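Local coordinates for protein imidazoleglycerol-phosphate dehydratase (Pyrococcus furiosus, PDB 5DNL) that catalyses the dehydration of imidazoleglycerol phosphate to imidazoleacetol phosphate, the sixth step of histidine biosynthesis, with two manganese ions in the inhibitor-bound active site, at residues 109-114 against 143-148; 103-108 against 136-141. One frame throughout, in Å; residues are numbered along the deposited sequence.

Contact 1: residues 109-114 against 143-148; sequences DAEEGF and NAHHIV. With MN (manganese (II) ion), chain E; MN (manganese (II) ion), chain D; 5DL ([(2S)-2-hydroxy-3-(1H-1,2,4-triazol-1-yl)propyl]phosphonic acid), chain F.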
loop_
_atom_site.group_PDB
_atom_site.type_symbol
_atom_site.label_atom_id
_atom_site.label_comp_id
_atom_site.label_asym_id
_atom_site.label_seq_id
_atom_site.Cartn_x
_atom_site.Cartn_y
_atom_site.Cartn_z
ATOM N N ASP A 109 27.588 9.138 8.032
ATOM C CA ASP A 109 28.286 9.269 9.311
ATOM C C ASP A 109 28.864 10.687 9.416
ATOM O O ASP A 109 29.915 11.014 8.835
ATOM C CB ASP A 109 29.389 8.221 9.446
ATOM C CG ASP A 109 28.904 6.769 9.204
ATOM O OD1 ASP A 109 27.749 6.434 9.522
ATOM O OD2 ASP A 109 29.722 5.964 8.707
ATOM N N ALA A 110 28.148 11.553 10.117
ATOM C CA ALA A 110 28.525 12.948 10.234
ATOM C C ALA A 110 29.779 13.111 11.074
ATOM O O ALA A 110 30.113 12.257 11.905
ATOM C CB ALA A 110 27.379 13.742 10.843
ATOM N N GLU A 111 30.455 14.234 10.884
ATOM C CA GLU A 111 31.647 14.546 11.654
ATOM C C GLU A 111 31.666 16.032 11.987
ATOM O O GLU A 111 31.449 16.873 11.098
ATOM C CB GLU A 111 32.877 14.188 10.821
ATOM C CG GLU A 111 34.184 14.258 11.586
ATOM C CD GLU A 111 35.316 13.601 10.814
ATOM O OE1 GLU A 111 35.147 12.429 10.391
ATOM O OE2 GLU A 111 36.330 14.288 10.589
ATOM N N GLU A 112 31.987 16.352 13.238
ATOM C CA GLU A 112 32.046 17.745 13.694
ATOM C C GLU A 112 33.008 18.568 12.830
ATOM O O GLU A 112 34.127 18.134 12.562
ATOM C CB GLU A 112 32.541 17.875 15.128
ATOM C CG GLU A 112 31.824 17.121 16.232
ATOM C CD GLU A 112 32.647 17.057 17.520
ATOM O OE1 GLU A 112 33.879 16.806 17.470
ATOM O OE2 GLU A 112 32.059 17.262 18.600
ATOM N N GLY A 113 32.561 19.738 12.389
ATOM C CA GLY A 113 33.375 20.613 11.559
ATOM C C GLY A 113 33.103 20.478 10.077
ATOM O O GLY A 113 33.486 21.362 9.302
ATOM N N PHE A 114 32.474 19.360 9.676
ATOM C CA PHE A 114 32.160 19.071 8.291
ATOM C C PHE A 114 30.659 19.240 8.151
ATOM O O PHE A 114 29.874 18.621 8.867
ATOM C CB PHE A 114 32.591 17.657 7.902
ATOM C CG PHE A 114 34.085 17.501 7.778
ATOM C CD1 PHE A 114 34.866 17.157 8.875
ATOM C CD2 PHE A 114 34.713 17.694 6.556
ATOM C CE1 PHE A 114 36.239 17.005 8.753
ATOM C CE2 PHE A 114 36.083 17.558 6.430
ATOM C CZ PHE A 114 36.841 17.229 7.526
ATOM N N ASN A 143 31.249 8.336 5.046
ATOM C CA ASN A 143 31.959 9.152 6.019
ATOM C C ASN A 143 32.095 10.620 5.594
ATOM O O ASN A 143 32.575 10.920 4.501
ATOM C CB ASN A 143 33.352 8.574 6.259
ATOM C CG ASN A 143 34.108 9.319 7.315
ATOM O OD1 ASN A 143 34.689 10.355 7.047
ATOM N ND2 ASN A 143 34.075 8.818 8.549
ATOM N N ALA A 144 31.681 11.546 6.448
ATOM C CA ALA A 144 31.670 12.974 6.081
ATOM C C ALA A 144 33.040 13.494 5.649
ATOM O O ALA A 144 33.151 14.193 4.668
ATOM C CB ALA A 144 31.161 13.827 7.238
ATOM N N HIS A 145 34.065 13.172 6.419
ATOM C CA HIS A 145 35.419 13.678 6.158
ATOM C C HIS A 145 35.909 13.103 4.841
ATOM O O HIS A 145 36.479 13.832 4.013
ATOM C CB HIS A 145 36.319 13.232 7.315
ATOM C CG HIS A 145 37.703 13.798 7.337
ATOM N ND1 HIS A 145 38.282 14.187 8.522
ATOM C CD2 HIS A 145 38.662 13.929 6.391
ATOM C CE1 HIS A 145 39.523 14.586 8.299
ATOM N NE2 HIS A 145 39.781 14.434 7.019
ATOM N N HIS A 146 35.695 11.807 4.619
ATOM C CA HIS A 146 36.160 11.171 3.383
ATOM C C HIS A 146 35.454 11.781 2.158
ATOM O O HIS A 146 36.087 12.052 1.139
ATOM C CB HIS A 146 35.949 9.674 3.406
ATOM C CG HIS A 146 36.732 8.974 4.469
ATOM N ND1 HIS A 146 36.426 7.700 4.898
ATOM C CD2 HIS A 146 37.804 9.373 5.197
ATOM C CE1 HIS A 146 37.290 7.332 5.822
ATOM N NE2 HIS A 146 38.125 8.331 6.040
ATOM N N ILE A 147 34.153 12.025 2.282
ATOM C CA ILE A 147 33.364 12.610 1.190
ATOM C C ILE A 147 33.826 14.033 0.889
ATOM O O ILE A 147 34.086 14.380 -0.273
ATOM C CB ILE A 147 31.848 12.568 1.506
ATOM C CG1 ILE A 147 31.359 11.122 1.511
ATOM C CG2 ILE A 147 31.062 13.391 0.502
ATOM C CD1 ILE A 147 30.021 10.905 2.205
ATOM N N VAL A 148 33.912 14.861 1.922
ATOM C CA VAL A 148 34.236 16.280 1.729
ATOM C C VAL A 148 35.700 16.415 1.265
ATOM O O VAL A 148 35.996 17.174 0.329
ATOM C CB VAL A 148 33.935 17.086 2.984
ATOM C CG1 VAL A 148 34.404 18.532 2.864
ATOM C CG2 VAL A 148 32.438 17.078 3.263
HETATM MN MN MN E . 41.942 14.252 6.136
HETATM MN MN MN D . 39.849 8.183 7.553
HETATM N N1 5DL F . 41.517 12.053 6.132
HETATM C C3 5DL F . 41.838 9.897 5.577
HETATM N N2 5DL F . 42.154 11.167 5.298
HETATM C C8 5DL F . 45.204 12.570 3.448
HETATM C C7 5DL F . 44.321 12.277 4.662
HETATM C C6 5DL F . 43.062 11.547 4.221
HETATM C C5 5DL F . 40.806 11.248 6.928
HETATM O O10 5DL F . 46.192 10.078 3.431
HETATM P P9 5DL F . 45.737 11.131 2.478
HETATM O O11 5DL F . 46.819 11.626 1.549
HETATM O O12 5DL F . 44.568 10.639 1.639
HETATM O O13 5DL F . 43.950 13.487 5.338
HETATM N N4 5DL F . 40.968 9.939 6.631
HETATM O O HOH W 1 32.540 6.350 8.832
HETATM O O HOH W 2 41.121 7.003 6.194
#

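Contact 2: residues 103-108 against 136-141; sequences VDVNIK and IKQLSG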
loop_
_atom_site.group_PDB
_atom_site.type_symbol
_atom_site.label_atom_id
_atom_site.label_comp_id
_atom_site.label_asym_id
_atom_site.label_seq_id
_atom_site.Cartn_x
_atom_site.Cartn_y
_atom_site.Cartn_z
ATOM N N VAL A 103 25.951 20.493 -5.902
ATOM C CA VAL A 103 26.648 19.632 -4.952
ATOM C C VAL A 103 25.654 18.613 -4.437
ATOM O O VAL A 103 24.682 18.978 -3.775
ATOM C CB VAL A 103 27.251 20.459 -3.805
ATOM C CG1 VAL A 103 27.921 19.569 -2.760
ATOM C CG2 VAL A 103 28.223 21.515 -4.341
ATOM N N ASP A 104 25.884 17.348 -4.775
ATOM C CA ASP A 104 24.999 16.235 -4.452
ATOM C C ASP A 104 25.827 15.208 -3.676
ATOM O O ASP A 104 26.506 14.355 -4.279
ATOM C CB ASP A 104 24.433 15.648 -5.745
ATOM C CG ASP A 104 23.449 14.513 -5.503
ATOM O OD1 ASP A 104 22.986 14.339 -4.366
ATOM O OD2 ASP A 104 23.168 13.784 -6.473
ATOM N N VAL A 105 25.758 15.315 -2.354
ATOM C CA VAL A 105 26.404 14.383 -1.437
ATOM C C VAL A 105 25.378 13.771 -0.498
ATOM O O VAL A 105 24.232 14.258 -0.384
ATOM C CB VAL A 105 27.551 15.061 -0.642
ATOM C CG1 VAL A 105 28.606 15.579 -1.593
ATOM C CG2 VAL A 105 27.059 16.202 0.237
ATOM N N ASN A 106 25.792 12.699 0.161
ATOM C CA ASN A 106 24.915 11.935 1.044
ATOM C C ASN A 106 25.765 11.413 2.179
ATOM O O ASN A 106 26.380 10.347 2.082
ATOM C CB ASN A 106 24.222 10.792 0.294
ATOM C CG ASN A 106 23.208 10.058 1.156
ATOM O OD1 ASN A 106 22.963 10.420 2.297
ATOM N ND2 ASN A 106 22.604 9.020 0.594
ATOM N N ILE A 107 25.864 12.228 3.217
ATOM C CA ILE A 107 26.683 11.902 4.371
ATOM C C ILE A 107 25.874 11.079 5.354
ATOM O O ILE A 107 24.851 11.564 5.866
ATOM C CB ILE A 107 27.179 13.178 5.049
ATOM C CG1 ILE A 107 28.105 13.971 4.114
ATOM C CG2 ILE A 107 27.898 12.842 6.344
ATOM C CD1 ILE A 107 28.549 15.308 4.659
ATOM N N LYS A 108 26.316 9.855 5.614
ATOM C CA LYS A 108 25.653 8.949 6.563
ATOM C C LYS A 108 26.260 9.121 7.948
ATOM O O LYS A 108 25.540 9.213 8.917
ATOM C CB LYS A 108 25.744 7.500 6.115
ATOM C CG LYS A 108 25.059 6.511 7.063
ATOM C CD LYS A 108 25.038 5.096 6.514
ATOM C CE LYS A 108 24.279 4.150 7.437
ATOM N NZ LYS A 108 24.507 2.727 7.062
ATOM N N ILE A 136 29.629 18.530 -8.138
ATOM C CA ILE A 136 30.200 17.603 -7.149
ATOM C C ILE A 136 29.146 16.508 -7.014
ATOM O O ILE A 136 28.049 16.798 -6.543
ATOM C CB ILE A 136 30.425 18.239 -5.756
ATOM C CG1 ILE A 136 31.233 19.546 -5.810
ATOM C CG2 ILE A 136 31.131 17.246 -4.834
ATOM C CD1 ILE A 136 32.628 19.409 -6.366
ATOM N N LYS A 137 29.464 15.285 -7.432
ATOM C CA LYS A 137 28.493 14.191 -7.433
ATOM C C LYS A 137 29.085 13.012 -6.712
ATOM O O LYS A 137 29.991 12.336 -7.215
ATOM C CB LYS A 137 28.063 13.805 -8.850
ATOM C CG LYS A 137 26.916 12.797 -8.841
ATOM C CD LYS A 137 26.410 12.496 -10.235
ATOM C CE LYS A 137 25.054 11.797 -10.186
ATOM N NZ LYS A 137 23.954 12.793 -10.018
ATOM N N GLN A 138 28.569 12.760 -5.521
ATOM C CA GLN A 138 28.960 11.574 -4.788
ATOM C C GLN A 138 28.454 10.317 -5.494
ATOM O O GLN A 138 27.256 10.198 -5.774
ATOM C CB GLN A 138 28.427 11.637 -3.367
ATOM C CG GLN A 138 28.764 10.440 -2.504
ATOM C CD GLN A 138 28.313 10.637 -1.086
ATOM O OE1 GLN A 138 28.294 11.749 -0.579
ATOM N NE2 GLN A 138 27.904 9.549 -0.445
ATOM N N LEU A 139 29.357 9.381 -5.796
ATOM C CA LEU A 139 29.007 8.087 -6.377
ATOM C C LEU A 139 28.868 6.986 -5.337
ATOM O O LEU A 139 28.050 6.085 -5.509
ATOM C CB LEU A 139 30.065 7.677 -7.401
ATOM C CG LEU A 139 30.323 8.726 -8.483
ATOM C CD1 LEU A 139 31.409 8.266 -9.424
ATOM C CD2 LEU A 139 29.048 9.074 -9.244
ATOM N N SER A 140 29.678 7.049 -4.276
ATOM C CA SER A 140 29.626 6.127 -3.149
ATOM C C SER A 140 30.121 6.866 -1.919
ATOM O O SER A 140 30.839 7.857 -2.032
ATOM C CB SER A 140 30.533 4.919 -3.379
ATOM O OG SER A 140 30.250 4.283 -4.603
ATOM N N GLY A 141 29.750 6.361 -0.750
ATOM C CA GLY A 141 30.378 6.791 0.484
ATOM C C GLY A 141 29.418 7.013 1.616
ATOM O O GLY A 141 28.219 7.178 1.422
HETATM O O HOH W 3 23.687 15.431 -9.097
HETATM O O HOH W 4 25.690 7.677 2.511
#

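Contact 1: residues 109-114 against 143-148
E111 takes the ring N-H of H145: H145 ND1 gives a hydrogen bond of 2.8 Å to E111 OE2, on the syn side of the carboxylate and close to the imidazole plane. This second-shell bond helps fix the rotation of the ring, whose NE2 sits 2.3 Å from a manganese ion also bound by N1 and O13 of the inhibitor. Were E111 replaced by an alanine, H145 ND1 would probably lose its acceptor and the metal-binding ring be freer to turn. H52 of the second subunit partners E111 OE1 and, with E56 and E121 of that subunit and H146 NE2, binds the second manganese ion. At the start of the helix A144 N donates to D109 O (3.0 Å), and N143, the N-cap, accepts from H146 N on a lone pair of OD1. The H145 ring has a neighbour over each face: F114 CZ 3.5 Å above one, ring planes oblique at 34°, and the inhibitor's triazole C5 over the other. With CG anti to the carbonyl carbon (chi1 -72°), F114 lays its ring over H145 CA, a CH-pi contact. The loop between strand 100-104 and helix 116-130 thus closes over helix 144-162, with I26 and M30 of helix 25-38 on F114.

Contact 2: residues 103-108 against 136-141
D104 pairs with the neighbouring parallel strand through both of its backbone polar atoms: D104 N donates to I136 O at 2.8 Å, and D104 O accepts from Q138 N at 2.9 Å, both bonds nearly straight. Past that point 103-108 leaves the strand pairing, and the Q138 side chain carries on in its place. With CG anti to the backbone N (chi1 180°) and the chain extended, the amide lies along the N106 backbone and grips it twice. N106 N donates to Q138 OE1 at 2.8 Å from well above the carbonyl plane, and Q138 NE2 returns a bond to N106 O at 3.1 Å. On the face carrying V103 and I136 the two side chains lie side by side. The face carrying D104 and K137 is looser: D104 OD2 and K137 NZ make a long salt bridge of 3.8 Å, with a water bonded to both, and K137 NZ finds stronger partners in L139 O and S140 OG of the fourth subunit. Another water links N106 O to G141 O. Strands 100-104 and 133-140 are the parallel pair of a beta-alpha-beta unit, connected through helix 116-130; V103 packs on that helix and I136 on A151 of helix 144-162, while strand 87-94 flanks 133-140 on its other edge, L139 and S140 both facing its L88 in a classic beta bulge.

Contact 1 is buried at the active site and contact 2 lies mostly at the surface of the sheet, yet both tie together the same two lengths of chain: 103-108 runs on into 109-114, and strand 133-140 leads into helix 144-162. Their centres are about 11 Å apart and they touch, I147 CD1 lying 3.4 Å from Q138 OE1. Contact 2 relies on strand pairing, a glutamine side chain bonded to the backbone and water-mediated links, whereas contact 1 combines a carboxylate-histidine bond, metal ligation and aromatic packing. At contact 1 the second subunit supplies metal ligands and the third holds the inhibitor; at contact 2 K137 bonds to the fourth, while L139 and S140 receive K137 of the third.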